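Glycosyltransferase-stabilizing protein Gtf2 (Streptococcus gordonii, PDB 5E9T) stabilises its partner glycosyltransferase GtfA and, in complex with it, binds the serine-rich repeat adhesin GspB so that the first GlcNAc can be attached from UDP-GlcNAc. Local coordinates at residues G54-L59 and Y120-R125; L59-V64 and R98-K103; V64-F69 and V105-K110; C126-A131 and F139-Y144. All coordinates share one frame; numbering follows the deposited sequence.

Contact 1 (G54-L59 and Y120-R125)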
loop_
_atom_site.group_PDB
_atom_site.type_symbol
_atom_site.label_atom_id
_atom_site.label_comp_id
_atom_site.label_asym_id
_atom_site.label_seq_id
_atom_site.Cartn_x
_atom_site.Cartn_y
_atom_site.Cartn_z
ATOM N N GLY B 54 41.964 -5.573 4.665
ATOM C CA GLY B 54 42.482 -4.462 5.440
ATOM C C GLY B 54 41.838 -3.127 5.144
ATOM O O GLY B 54 42.480 -2.089 5.326
ATOM N N VAL B 55 40.589 -3.122 4.686
ATOM C CA VAL B 55 39.838 -1.896 4.444
ATOM C C VAL B 55 38.754 -1.803 5.505
ATOM O O VAL B 55 37.955 -2.735 5.662
ATOM C CB VAL B 55 39.225 -1.865 3.032
ATOM C CG1 VAL B 55 38.719 -0.472 2.720
ATOM C CG2 VAL B 55 40.233 -2.332 2.001
ATOM N N ASP B 56 38.756 -0.713 6.270
ATOM C CA ASP B 56 37.637 -0.420 7.157
ATOM C C ASP B 56 37.098 0.963 6.790
ATOM O O ASP B 56 37.596 1.985 7.270
ATOM C CB ASP B 56 38.102 -0.482 8.608
ATOM C CG ASP B 56 37.009 -0.890 9.563
ATOM O OD1 ASP B 56 35.880 -0.374 9.445
ATOM O OD2 ASP B 56 37.277 -1.744 10.434
ATOM N N HIS B 57 36.032 0.986 5.984
ATOM C CA HIS B 57 35.266 2.207 5.719
ATOM C C HIS B 57 33.820 1.800 5.479
ATOM O O HIS B 57 33.327 1.815 4.343
ATOM C CB HIS B 57 35.837 2.977 4.528
ATOM C CG HIS B 57 35.315 4.377 4.406
ATOM N ND1 HIS B 57 35.065 5.177 5.501
ATOM C CD2 HIS B 57 35.001 5.120 3.319
ATOM C CE1 HIS B 57 34.616 6.352 5.093
ATOM N NE2 HIS B 57 34.568 6.343 3.774
ATOM N N PRO B 58 33.113 1.399 6.530
ATOM C CA PRO B 58 31.762 0.856 6.342
ATOM C C PRO B 58 30.769 1.896 5.855
ATOM O O PRO B 58 31.108 3.069 5.668
ATOM C CB PRO B 58 31.389 0.346 7.742
ATOM C CG PRO B 58 32.684 0.227 8.474
ATOM C CD PRO B 58 33.548 1.317 7.932
ATOM N N LEU B 59 29.531 1.467 5.644
ATOM C CA LEU B 59 28.480 2.389 5.255
ATOM C C LEU B 59 27.937 3.119 6.473
ATOM O O LEU B 59 27.816 2.548 7.562
ATOM C CB LEU B 59 27.346 1.652 4.545
ATOM C CG LEU B 59 27.451 1.511 3.029
ATOM C CD1 LEU B 59 26.086 1.203 2.447
ATOM C CD2 LEU B 59 28.026 2.775 2.414
ATOM N N TYR B 120 26.067 -6.243 5.060
ATOM C CA TYR B 120 27.196 -5.399 4.716
ATOM C C TYR B 120 28.417 -5.796 5.534
ATOM O O TYR B 120 28.301 -6.290 6.659
ATOM C CB TYR B 120 26.854 -3.919 4.930
ATOM C CG TYR B 120 25.848 -3.405 3.921
ATOM C CD1 TYR B 120 24.502 -3.738 4.023
ATOM C CD2 TYR B 120 26.246 -2.602 2.860
ATOM C CE1 TYR B 120 23.581 -3.283 3.099
ATOM C CE2 TYR B 120 25.329 -2.141 1.932
ATOM C CZ TYR B 120 23.999 -2.484 2.058
ATOM O OH TYR B 120 23.081 -2.030 1.140
ATOM N N ASN B 121 29.590 -5.591 4.943
ATOM C CA ASN B 121 30.864 -5.923 5.555
ATOM C C ASN B 121 31.535 -4.649 6.075
ATOM O O ASN B 121 30.957 -3.559 6.051
ATOM C CB ASN B 121 31.740 -6.676 4.550
ATOM C CG ASN B 121 31.923 -5.920 3.246
ATOM O OD1 ASN B 121 31.830 -4.695 3.207
ATOM N ND2 ASN B 121 32.191 -6.650 2.172
ATOM N N LYS B 122 32.771 -4.783 6.565
ATOM C CA LYS B 122 33.499 -3.610 7.035
ATOM C C LYS B 122 33.937 -2.705 5.892
ATOM O O LYS B 122 34.270 -1.541 6.136
ATOM C CB LYS B 122 34.713 -4.033 7.869
ATOM C CG LYS B 122 35.808 -4.754 7.099
ATOM C CD LYS B 122 36.927 -5.185 8.038
ATOM C CE LYS B 122 37.875 -6.173 7.373
ATOM N NZ LYS B 122 38.681 -6.928 8.375
ATOM N N GLN B 123 33.938 -3.205 4.658
ATOM C CA GLN B 123 34.298 -2.390 3.504
ATOM C C GLN B 123 33.124 -1.591 2.959
ATOM O O GLN B 123 33.300 -0.846 1.990
ATOM C CB GLN B 123 34.880 -3.266 2.388
ATOM C CG GLN B 123 36.134 -4.054 2.764
ATOM C CD GLN B 123 35.829 -5.313 3.559
ATOM O OE1 GLN B 123 34.712 -5.505 4.037
ATOM N NE2 GLN B 123 36.823 -6.180 3.700
ATOM N N GLY B 124 31.939 -1.729 3.550
ATOM C CA GLY B 124 30.769 -0.998 3.115
ATOM C C GLY B 124 29.995 -1.631 1.981
ATOM O O GLY B 124 28.939 -1.106 1.606
ATOM N N ARG B 125 30.490 -2.722 1.407
ATOM C CA ARG B 125 29.773 -3.419 0.351
ATOM C C ARG B 125 28.715 -4.352 0.931
ATOM O O ARG B 125 28.825 -4.819 2.068
ATOM C CB ARG B 125 30.740 -4.218 -0.517
ATOM C CG ARG B 125 30.237 -4.422 -1.925
ATOM C CD ARG B 125 30.990 -5.521 -2.638
ATOM N NE ARG B 125 31.126 -6.713 -1.807
ATOM C CZ ARG B 125 31.028 -7.953 -2.272
ATOM N NH1 ARG B 125 30.766 -8.158 -3.553
ATOM N NH2 ARG B 125 31.172 -8.986 -1.458
#
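Val-55 meets the turn 120-125 with its carbonyl O and its CB. The oxygen lies 3.3 Å from Lys-122 CG, and the CB packs 3.8 Å from Gln-123 CG. Lys-122 holds CG between its backbone N and carbonyl carbon (chi1 67°) and is extended beyond it, which lays CG, CD and CE along Val-55 O and carries NZ on to Asp-39 and Leu-37 O. Asp-56 crosses this lysine at about a right angle, but its OD2 stays 5.8 Å from Lys-122 NZ; its salt bridge is with Arg-98. Next along the chain, His-57 N gives a weak hydrogen bond to Lys-122 O at 3.1 Å, bent to 133° at the hydrogen. That same oxygen lies under the ring of Pro-58, 3.3 Å from its CG. Gly-124 has no side chain to keep the backbones apart, and its CA comes within 3.9 Å of Pro-58 CA. Leu-59 finishes the run: CG touches Gly-124 O, while CD1 reaches Tyr-120 CE2 at 3.5 Å, leucine and tyrosine crossing obliquely. Within the turn, Gly-124 N bonds to Asn-121 O, and Asn-121 N to Arg-125 O. A type I turn, Asn-121 to Gly-124, whose last residue is a glycine with positive phi, is the type I plus G1 bulge connection of a beta hairpin, here linking strands 114-120 and 126-132.

Contact 2 (L59-V64 and R98-K103)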
loop_
_atom_site.group_PDB
_atom_site.type_symbol
_atom_site.label_atom_id
_atom_site.label_comp_id
_atom_site.label_asym_id
_atom_site.label_seq_id
_atom_site.Cartn_x
_atom_site.Cartn_y
_atom_site.Cartn_z
ATOM N N LEU B 59 29.531 1.467 5.644
ATOM C CA LEU B 59 28.480 2.389 5.255
ATOM C C LEU B 59 27.937 3.119 6.473
ATOM O O LEU B 59 27.816 2.548 7.562
ATOM C CB LEU B 59 27.346 1.652 4.545
ATOM C CG LEU B 59 27.451 1.511 3.029
ATOM C CD1 LEU B 59 26.086 1.203 2.447
ATOM C CD2 LEU B 59 28.026 2.775 2.414
ATOM N N PHE B 60 27.620 4.393 6.277
ATOM C CA PHE B 60 26.931 5.203 7.264
ATOM C C PHE B 60 25.436 5.119 6.989
ATOM O O PHE B 60 25.011 5.031 5.834
ATOM C CB PHE B 60 27.425 6.650 7.195
ATOM C CG PHE B 60 27.222 7.433 8.463
ATOM C CD1 PHE B 60 27.588 6.907 9.692
ATOM C CD2 PHE B 60 26.699 8.715 8.417
ATOM C CE1 PHE B 60 27.410 7.639 10.857
ATOM C CE2 PHE B 60 26.520 9.448 9.574
ATOM C CZ PHE B 60 26.875 8.912 10.795
ATOM N N PHE B 61 24.640 5.146 8.067
ATOM C CA PHE B 61 23.234 4.744 7.996
ATOM C C PHE B 61 22.492 5.386 6.831
ATOM O O PHE B 61 21.600 4.760 6.247
ATOM C CB PHE B 61 22.522 5.092 9.305
ATOM C CG PHE B 61 22.101 6.530 9.398
ATOM C CD1 PHE B 61 23.045 7.535 9.538
ATOM C CD2 PHE B 61 20.764 6.879 9.341
ATOM C CE1 PHE B 61 22.660 8.858 9.618
ATOM C CE2 PHE B 61 20.376 8.202 9.422
ATOM C CZ PHE B 61 21.324 9.191 9.561
ATOM N N ASN B 62 22.846 6.615 6.470
ATOM C CA ASN B 62 22.168 7.343 5.407
ATOM C C ASN B 62 22.826 7.157 4.044
ATOM O O ASN B 62 22.462 7.860 3.096
ATOM C CB ASN B 62 22.075 8.832 5.756
ATOM C CG ASN B 62 23.426 9.478 5.933
ATOM O OD1 ASN B 62 24.362 8.855 6.425
ATOM N ND2 ASN B 62 23.535 10.741 5.541
ATOM N N GLN B 63 23.814 6.270 3.933
ATOM C CA GLN B 63 24.389 5.912 2.642
ATOM C C GLN B 63 23.828 4.614 2.065
ATOM O O GLN B 63 24.263 4.197 0.984
ATOM C CB GLN B 63 25.908 5.819 2.755
ATOM C CG GLN B 63 26.508 7.013 3.455
ATOM C CD GLN B 63 28.016 6.971 3.488
ATOM O OE1 GLN B 63 28.607 6.254 4.295
ATOM N NE2 GLN B 63 28.650 7.740 2.610
ATOM N N VAL B 64 22.894 3.963 2.755
ATOM C CA VAL B 64 22.185 2.806 2.214
ATOM C C VAL B 64 21.527 3.227 0.905
ATOM O O VAL B 64 20.715 4.164 0.905
ATOM C CB VAL B 64 21.135 2.275 3.205
ATOM C CG1 VAL B 64 20.358 1.129 2.592
ATOM C CG2 VAL B 64 21.788 1.849 4.508
ATOM N N ARG B 98 32.608 3.423 16.716
ATOM C CA ARG B 98 31.880 4.386 15.906
ATOM C C ARG B 98 30.426 3.945 15.762
ATOM O O ARG B 98 30.136 2.763 15.552
ATOM C CB ARG B 98 32.546 4.518 14.537
ATOM C CG ARG B 98 34.067 4.478 14.595
ATOM C CD ARG B 98 34.699 4.525 13.210
ATOM N NE ARG B 98 34.911 3.194 12.646
ATOM C CZ ARG B 98 35.547 2.961 11.501
ATOM N NH1 ARG B 98 36.038 3.971 10.796
ATOM N NH2 ARG B 98 35.694 1.719 11.060
ATOM N N GLY B 99 29.505 4.903 15.893
ATOM C CA GLY B 99 28.095 4.592 15.816
ATOM C C GLY B 99 27.513 4.785 14.426
ATOM O O GLY B 99 28.080 5.482 13.586
ATOM N N ARG B 100 26.360 4.146 14.206
ATOM C CA ARG B 100 25.570 4.283 12.982
ATOM C C ARG B 100 26.282 3.730 11.751
ATOM O O ARG B 100 26.131 4.262 10.648
ATOM C CB ARG B 100 25.159 5.739 12.741
ATOM C CG ARG B 100 24.421 6.362 13.902
ATOM C CD ARG B 100 23.701 7.622 13.483
ATOM N NE ARG B 100 22.736 8.039 14.493
ATOM C CZ ARG B 100 21.948 9.100 14.375
ATOM N NH1 ARG B 100 22.007 9.851 13.286
ATOM N NH2 ARG B 100 21.098 9.408 15.344
ATOM N N LEU B 101 27.049 2.657 11.918
ATOM C CA LEU B 101 27.660 1.966 10.790
ATOM C C LEU B 101 26.750 0.837 10.332
ATOM O O LEU B 101 26.195 0.098 11.151
ATOM C CB LEU B 101 29.039 1.416 11.159
ATOM C CG LEU B 101 30.217 2.395 11.221
ATOM C CD1 LEU B 101 30.392 3.149 9.906
ATOM C CD2 LEU B 101 30.062 3.359 12.365
ATOM N N VAL B 102 26.599 0.704 9.017
ATOM C CA VAL B 102 25.604 -0.207 8.461
ATOM C C VAL B 102 26.138 -1.630 8.499
ATOM O O VAL B 102 27.163 -1.945 7.885
ATOM C CB VAL B 102 25.214 0.193 7.031
ATOM C CG1 VAL B 102 24.148 -0.753 6.507
ATOM C CG2 VAL B 102 24.723 1.631 6.998
ATOM N N LYS B 103 25.427 -2.496 9.217
ATOM C CA LYS B 103 25.680 -3.929 9.250
ATOM C C LYS B 103 24.727 -4.665 8.314
ATOM O O LYS B 103 25.161 -5.342 7.377
ATOM C CB LYS B 103 25.539 -4.438 10.690
ATOM C CG LYS B 103 25.341 -5.937 10.854
ATOM C CD LYS B 103 25.025 -6.258 12.310
ATOM C CE LYS B 103 24.539 -7.684 12.497
ATOM N NZ LYS B 103 23.804 -7.823 13.789
#
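A single beta bridge between Phe-60 and Leu-101 fastens the long loop before strand 71-74 to the start of strand 101-108. Val-102 N donates to Leu-59 O at 2.6 Å, nearly straight at 160°, with the donor tilted out of the carbonyl plane. On the other side of the bridge Phe-61 N makes a weak bond to Arg-100 O at 3.1 Å. The loop then folds back in a tight turn closed by Gln-63 N on Phe-60 O, and Gln-63 OE1 returns to accept Phe-60 N on a lone pair in the carbonyl plane, at 2.9 Å. With CG anti to its own N (chi1 -157°), Phe-60 brings the CD1-CE1 side of its ring to the start of the strand. Gly-99 O then lies at the ring edge, 3.5 Å from CE1, and Arg-100 CB is equally close to the same carbon. Tyr-255 of the neighbouring Gtf1 chain lies almost parallel to this ring. Arg-100 runs beside Phe-61 in the same direction, its guanidinium turned 70° from the ring; with CZ 5.0 Å from the Phe-61 centroid, any cation-pi attraction is weak. Val-102 completes the join: its CB touches Leu-59 CB, and its CG2 meets Val-64 CG2 at 3.9 Å.

Contact 3 (V64-F69 and V105-K110)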
loop_
_atom_site.group_PDB
_atom_site.type_symbol
_atom_site.label_atom_id
_atom_site.label_comp_id
_atom_site.label_asym_id
_atom_site.label_seq_id
_atom_site.Cartn_x
_atom_site.Cartn_y
_atom_site.Cartn_z
ATOM N N VAL B 64 22.894 3.963 2.755
ATOM C CA VAL B 64 22.185 2.806 2.214
ATOM C C VAL B 64 21.527 3.227 0.905
ATOM O O VAL B 64 20.715 4.164 0.905
ATOM C CB VAL B 64 21.135 2.275 3.205
ATOM C CG1 VAL B 64 20.358 1.129 2.592
ATOM C CG2 VAL B 64 21.788 1.849 4.508
ATOM N N PRO B 65 21.844 2.597 -0.226
ATOM C CA PRO B 65 21.169 2.970 -1.477
ATOM C C PRO B 65 19.692 2.607 -1.414
ATOM O O PRO B 65 19.328 1.467 -1.120
ATOM C CB PRO B 65 21.911 2.157 -2.544
ATOM C CG PRO B 65 23.213 1.782 -1.909
ATOM C CD PRO B 65 22.903 1.602 -0.452
ATOM N N VAL B 66 18.843 3.583 -1.719
ATOM C CA VAL B 66 17.395 3.423 -1.617
ATOM C C VAL B 66 16.778 3.878 -2.922
ATOM O O VAL B 66 17.451 4.537 -3.740
ATOM C CB VAL B 66 16.822 4.215 -0.415
ATOM C CG1 VAL B 66 17.361 3.672 0.906
ATOM C CG2 VAL B 66 17.142 5.684 -0.572
ATOM N N PRO B 67 15.522 3.530 -3.186
ATOM C CA PRO B 67 14.843 4.087 -4.347
ATOM C C PRO B 67 14.879 5.566 -4.323
ATOM O O PRO B 67 14.910 6.198 -3.235
ATOM C CB PRO B 67 13.419 3.515 -4.228
ATOM C CG PRO B 67 13.578 2.265 -3.449
ATOM C CD PRO B 67 14.673 2.551 -2.467
ATOM N N PRO B 68 14.845 6.247 -5.465
ATOM C CA PRO B 68 14.943 7.700 -5.491
ATOM C C PRO B 68 13.912 8.347 -4.579
ATOM O O PRO B 68 12.755 7.931 -4.512
ATOM C CB PRO B 68 14.707 8.053 -6.954
ATOM C CG PRO B 68 15.174 6.848 -7.697
ATOM C CD PRO B 68 14.821 5.674 -6.830
ATOM N N PHE B 69 14.368 9.363 -3.834
ATOM C CA PHE B 69 13.548 10.208 -2.959
ATOM C C PHE B 69 13.120 9.519 -1.669
ATOM O O PHE B 69 12.572 10.177 -0.780
ATOM C CB PHE B 69 12.306 10.714 -3.698
ATOM C CG PHE B 69 12.613 11.599 -4.865
ATOM C CD1 PHE B 69 12.861 12.948 -4.679
ATOM C CD2 PHE B 69 12.648 11.085 -6.151
ATOM C CE1 PHE B 69 13.140 13.767 -5.754
ATOM C CE2 PHE B 69 12.928 11.900 -7.230
ATOM C CZ PHE B 69 13.173 13.242 -7.031
ATOM N N VAL B 105 20.612 -4.372 6.470
ATOM C CA VAL B 105 19.385 -3.627 6.202
ATOM C C VAL B 105 18.280 -4.617 5.850
ATOM O O VAL B 105 18.443 -5.452 4.953
ATOM C CB VAL B 105 19.581 -2.574 5.095
ATOM C CG1 VAL B 105 20.156 -3.190 3.832
ATOM C CG2 VAL B 105 18.269 -1.872 4.797
ATOM N N ASP B 106 17.155 -4.522 6.564
ATOM C CA ASP B 106 16.070 -5.498 6.502
ATOM C C ASP B 106 14.893 -4.899 5.741
ATOM O O ASP B 106 14.176 -4.052 6.278
ATOM C CB ASP B 106 15.637 -5.892 7.912
ATOM C CG ASP B 106 16.420 -7.059 8.462
ATOM O OD1 ASP B 106 17.358 -7.519 7.779
ATOM O OD2 ASP B 106 16.103 -7.506 9.586
ATOM N N TRP B 107 14.655 -5.377 4.523
ATOM C CA TRP B 107 13.569 -4.858 3.700
ATOM C C TRP B 107 12.252 -5.546 4.036
ATOM O O TRP B 107 12.214 -6.748 4.314
ATOM C CB TRP B 107 13.891 -5.026 2.216
ATOM C CG TRP B 107 14.998 -4.135 1.766
ATOM C CD1 TRP B 107 16.305 -4.477 1.601
ATOM C CD2 TRP B 107 14.902 -2.742 1.440
ATOM N NE1 TRP B 107 17.031 -3.386 1.185
ATOM C CE2 TRP B 107 16.192 -2.308 1.079
ATOM C CE3 TRP B 107 13.850 -1.821 1.416
ATOM C CZ2 TRP B 107 16.460 -0.995 0.699
ATOM C CZ3 TRP B 107 14.119 -0.517 1.039
ATOM C CH2 TRP B 107 15.412 -0.117 0.685
ATOM N N LEU B 108 11.169 -4.777 3.999
ATOM C CA LEU B 108 9.846 -5.263 4.360
ATOM C C LEU B 108 8.900 -5.131 3.173
ATOM O O LEU B 108 9.169 -4.396 2.220
ATOM C CB LEU B 108 9.267 -4.487 5.554
ATOM C CG LEU B 108 10.205 -4.227 6.735
ATOM C CD1 LEU B 108 9.509 -3.401 7.807
ATOM C CD2 LEU B 108 10.725 -5.530 7.307
ATOM N N ASP B 109 7.789 -5.867 3.236
ATOM C CA ASP B 109 6.690 -5.632 2.315
ATOM C C ASP B 109 5.703 -4.648 2.946
ATOM O O ASP B 109 5.888 -4.180 4.073
ATOM C CB ASP B 109 6.018 -6.948 1.908
ATOM C CG ASP B 109 5.439 -7.722 3.086
ATOM O OD1 ASP B 109 5.077 -7.114 4.115
ATOM O OD2 ASP B 109 5.332 -8.962 2.968
ATOM N N LYS B 110 4.632 -4.337 2.215
ATOM C CA LYS B 110 3.724 -3.285 2.654
ATOM C C LYS B 110 2.912 -3.686 3.875
ATOM O O LYS B 110 2.340 -2.810 4.535
ATOM C CB LYS B 110 2.801 -2.881 1.506
ATOM C CG LYS B 110 3.544 -2.287 0.322
ATOM C CD LYS B 110 2.589 -1.798 -0.752
ATOM C CE LYS B 110 3.349 -1.183 -1.917
ATOM N NZ LYS B 110 2.873 0.191 -2.248
#
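Trp-107 sets the far end of its six-membered ring, CH2, against Pro-67 and Val-66 of the proline-rich run 64-69. CH2 lies 4.2 Å from Pro-67 CD and 4.3 Å from Val-66 CG1, both approaching obliquely. Pro-65 O stands at the ring edge, near its plane, 4.2 Å from Trp-107 CZ2. With CG anti to the carbonyl carbon, beside the backbone N (chi1 -69°), and the indole plane roughly perpendicular to the CA-CB-CG plane (chi2 99°), the side chain spans a wide gap: Val-66 CA and Trp-107 CA are 10.6 Å apart. No hydrogen bond joins the two segments; they meet mainly through carbon atoms. The indole NE1 instead bonds to Glu-118 on the adjacent strand. Val-105 CG2 covers one face of the indole, offset toward its rim, and also meets Val-64 CG1 at 4.3 Å. Arg-188 of the neighbouring Gtf1 chain makes a cation-pi contact with Trp-107, and Ile-193 of that chain packs on both Trp-107 and Pro-67. Strand 101-108 runs between strands 86-94 and 114-120 of the antiparallel sheet; Val-81 of strand 79-83 touches both Val-66 and Trp-107, and Pro-65 touches Tyr-120 of strand 114-120, placing the loop along one face of the sheet.

Contact 4 (C126-A131 and F139-Y144); sequences CFAKTA and FNTTYY
Ala-131 O takes two backbone N-H groups, Phe-139 N at 2.6 Å and, weakly, Asn-140 N at 3.4 Å. Two residues facing one make this a classic beta bulge in the hairpin of strands 126-132 and 138-144; segments 126-131 and 139-144 run antiparallel, their directions 163° apart. Farther along, Lys-129 and Thr-142 form a hydrogen-bonded pair: Lys-129 N meets Thr-142 O at 3.2 Å, and Thr-142 N meets Lys-129 O at 3.0 Å. Tyr-144 N closes the ladder on Phe-127 O. Between the rungs lie the non-hydrogen-bonded pairs Ala-128 with Tyr-143 and Thr-130 with Thr-141. Both threonines hold OG1 beside the backbone N (chi1 -52° and -61°), which lets the two OG1 atoms meet across the pair in a hydrogen bond of 3.1 Å. Each has a second partner, Arg-119 for Thr-130 and His-156 for Thr-141, so a buried polar chain threads this face. Here too Phe-127 lies alongside Tyr-143, its CD2 meeting the tyrosine CD2 at the ring edge at 4.0 Å. On the other face, Asn-140 and Thr-142 turn their polar ends to Gln-163 and Arg-165 of the neighbouring Gtf1 chain. Beside them the extended Lys-129 crosses Tyr-144 at about a right angle. Thr-142 CG2 covers one face of the Tyr-144 ring toward its rim, and Tyr-144 OH ends 3.5 Å from Lys-129 CD.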
loop_
_atom_site.group_PDB
_atom_site.type_symbol
_atom_site.label_atom_id
_atom_site.label_comp_id
_atom_site.label_asym_id
_atom_site.label_seq_id
_atom_site.Cartn_x
_atom_site.Cartn_y
_atom_site.Cartn_z
ATOM N N CYS B 126 27.682 -4.622 0.133
ATOM C CA CYS B 126 26.675 -5.620 0.481
ATOM C C CYS B 126 27.075 -6.941 -0.164
ATOM O O CYS B 126 26.970 -7.102 -1.384
ATOM C CB CYS B 126 25.292 -5.171 0.016
ATOM S SG CYS B 126 24.012 -6.455 0.046
ATOM N N PHE B 127 27.539 -7.884 0.656
ATOM C CA PHE B 127 28.033 -9.161 0.159
ATOM C C PHE B 127 27.000 -10.279 0.205
ATOM O O PHE B 127 27.239 -11.341 -0.381
ATOM C CB PHE B 127 29.284 -9.588 0.943
ATOM C CG PHE B 127 29.022 -9.938 2.378
ATOM C CD1 PHE B 127 28.903 -8.949 3.337
ATOM C CD2 PHE B 127 28.919 -11.262 2.773
ATOM C CE1 PHE B 127 28.667 -9.272 4.659
ATOM C CE2 PHE B 127 28.684 -11.591 4.093
ATOM C CZ PHE B 127 28.558 -10.595 5.037
ATOM N N ALA B 128 25.866 -10.076 0.869
ATOM C CA ALA B 128 24.900 -11.153 1.013
ATOM C C ALA B 128 23.492 -10.591 1.121
ATOM O O ALA B 128 23.278 -9.541 1.733
ATOM C CB ALA B 128 25.212 -12.016 2.239
ATOM N N LYS B 129 22.541 -11.301 0.525
ATOM C CA LYS B 129 21.125 -11.075 0.765
ATOM C C LYS B 129 20.503 -12.384 1.220
ATOM O O LYS B 129 20.750 -13.434 0.621
ATOM C CB LYS B 129 20.393 -10.561 -0.479
ATOM C CG LYS B 129 21.013 -9.358 -1.162
ATOM C CD LYS B 129 20.150 -8.959 -2.353
ATOM C CE LYS B 129 20.819 -7.920 -3.230
ATOM N NZ LYS B 129 20.043 -7.716 -4.488
ATOM N N THR B 130 19.711 -12.317 2.279
ATOM C CA THR B 130 18.934 -13.455 2.745
ATOM C C THR B 130 17.485 -13.260 2.321
ATOM O O THR B 130 16.936 -12.163 2.461
ATOM C CB THR B 130 19.035 -13.596 4.263
ATOM O OG1 THR B 130 20.414 -13.601 4.644
ATOM C CG2 THR B 130 18.397 -14.886 4.725
ATOM N N ALA B 131 16.879 -14.312 1.784
ATOM C CA ALA B 131 15.489 -14.281 1.355
ATOM C C ALA B 131 14.641 -15.089 2.326
ATOM O O ALA B 131 15.062 -16.149 2.797
ATOM C CB ALA B 131 15.338 -14.832 -0.065
ATOM N N PHE B 139 14.703 -18.565 3.795
ATOM C CA PHE B 139 14.737 -19.485 2.662
ATOM C C PHE B 139 16.170 -19.825 2.271
ATOM O O PHE B 139 16.579 -20.988 2.326
ATOM C CB PHE B 139 13.989 -18.905 1.463
ATOM C CG PHE B 139 14.193 -19.694 0.204
ATOM C CD1 PHE B 139 13.807 -21.022 0.137
ATOM C CD2 PHE B 139 14.782 -19.117 -0.906
ATOM C CE1 PHE B 139 14.000 -21.760 -1.015
ATOM C CE2 PHE B 139 14.976 -19.850 -2.065
ATOM C CZ PHE B 139 14.586 -21.174 -2.118
ATOM N N ASN B 140 16.940 -18.825 1.848
ATOM C CA ASN B 140 18.330 -19.052 1.481
ATOM C C ASN B 140 19.135 -17.789 1.759
ATOM O O ASN B 140 18.598 -16.762 2.184
ATOM C CB ASN B 140 18.455 -19.488 0.014
ATOM C CG ASN B 140 18.052 -18.399 -0.973
ATOM O OD1 ASN B 140 17.850 -17.241 -0.611
ATOM N ND2 ASN B 140 17.950 -18.773 -2.241
ATOM N N THR B 141 20.438 -17.874 1.499
ATOM C CA THR B 141 21.313 -16.712 1.510
ATOM C C THR B 141 22.269 -16.819 0.334
ATOM O O THR B 141 22.906 -17.858 0.148
ATOM C CB THR B 141 22.105 -16.605 2.816
ATOM O OG1 THR B 141 21.201 -16.463 3.919
ATOM C CG2 THR B 141 23.038 -15.404 2.765
ATOM N N THR B 142 22.351 -15.757 -0.459
ATOM C CA THR B 142 23.281 -15.679 -1.572
ATOM C C THR B 142 24.458 -14.799 -1.177
ATOM O O THR B 142 24.279 -13.760 -0.536
ATOM C CB THR B 142 22.601 -15.109 -2.819
ATOM O OG1 THR B 142 21.478 -15.925 -3.169
ATOM C CG2 THR B 142 23.570 -15.053 -3.993
ATOM N N TYR B 143 25.662 -15.226 -1.545
ATOM C CA TYR B 143 26.873 -14.449 -1.314
ATOM C C TYR B 143 27.457 -14.075 -2.668
ATOM O O TYR B 143 27.710 -14.950 -3.504
ATOM C CB TYR B 143 27.873 -15.234 -0.461
ATOM C CG TYR B 143 27.308 -15.669 0.879
ATOM C CD1 TYR B 143 26.576 -16.846 0.995
ATOM C CD2 TYR B 143 27.501 -14.902 2.025
ATOM C CE1 TYR B 143 26.054 -17.251 2.211
ATOM C CE2 TYR B 143 26.982 -15.300 3.250
ATOM C CZ TYR B 143 26.259 -16.479 3.335
ATOM O OH TYR B 143 25.734 -16.888 4.542
ATOM N N TYR B 144 27.661 -12.779 -2.885
ATOM C CA TYR B 144 28.016 -12.239 -4.189
ATOM C C TYR B 144 29.485 -11.849 -4.233
ATOM O O TYR B 144 30.070 -11.450 -3.224
ATOM C CB TYR B 144 27.176 -11.004 -4.532
ATOM C CG TYR B 144 25.687 -11.199 -4.412
ATOM C CD1 TYR B 144 25.034 -10.949 -3.213
ATOM C CD2 TYR B 144 24.932 -11.620 -5.497
ATOM C CE1 TYR B 144 23.669 -11.119 -3.096
ATOM C CE2 TYR B 144 23.568 -11.795 -5.388
ATOM C CZ TYR B 144 22.940 -11.542 -4.187
ATOM O OH TYR B 144 21.580 -11.712 -4.078
#

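Overall arrangement
Contacts 1, 2 and 3 follow one continuous loop, 54-69, as it climbs over the antiparallel sheet; contact 4 is a hairpin farther along that sheet. Contacts 1 and 2 share Leu-59, with centres about 10 Å apart, and contacts 2 and 3 share Val-64, about 14 Å apart. Tyr-120 ties them together: its N probably bonds to Lys-103 O of contact 2, and its ring packs on Val-105 of contact 3 and Cys-126 of contact 4. Contacts 1 and 4, about 17 Å apart by centres, also join through a probable hydrogen bond between Arg-125 NH2 and Tyr-144 O. Gtf1 chains border all four, and a bound magnesium ion lies about 7 Å from the Pro-67 side chain.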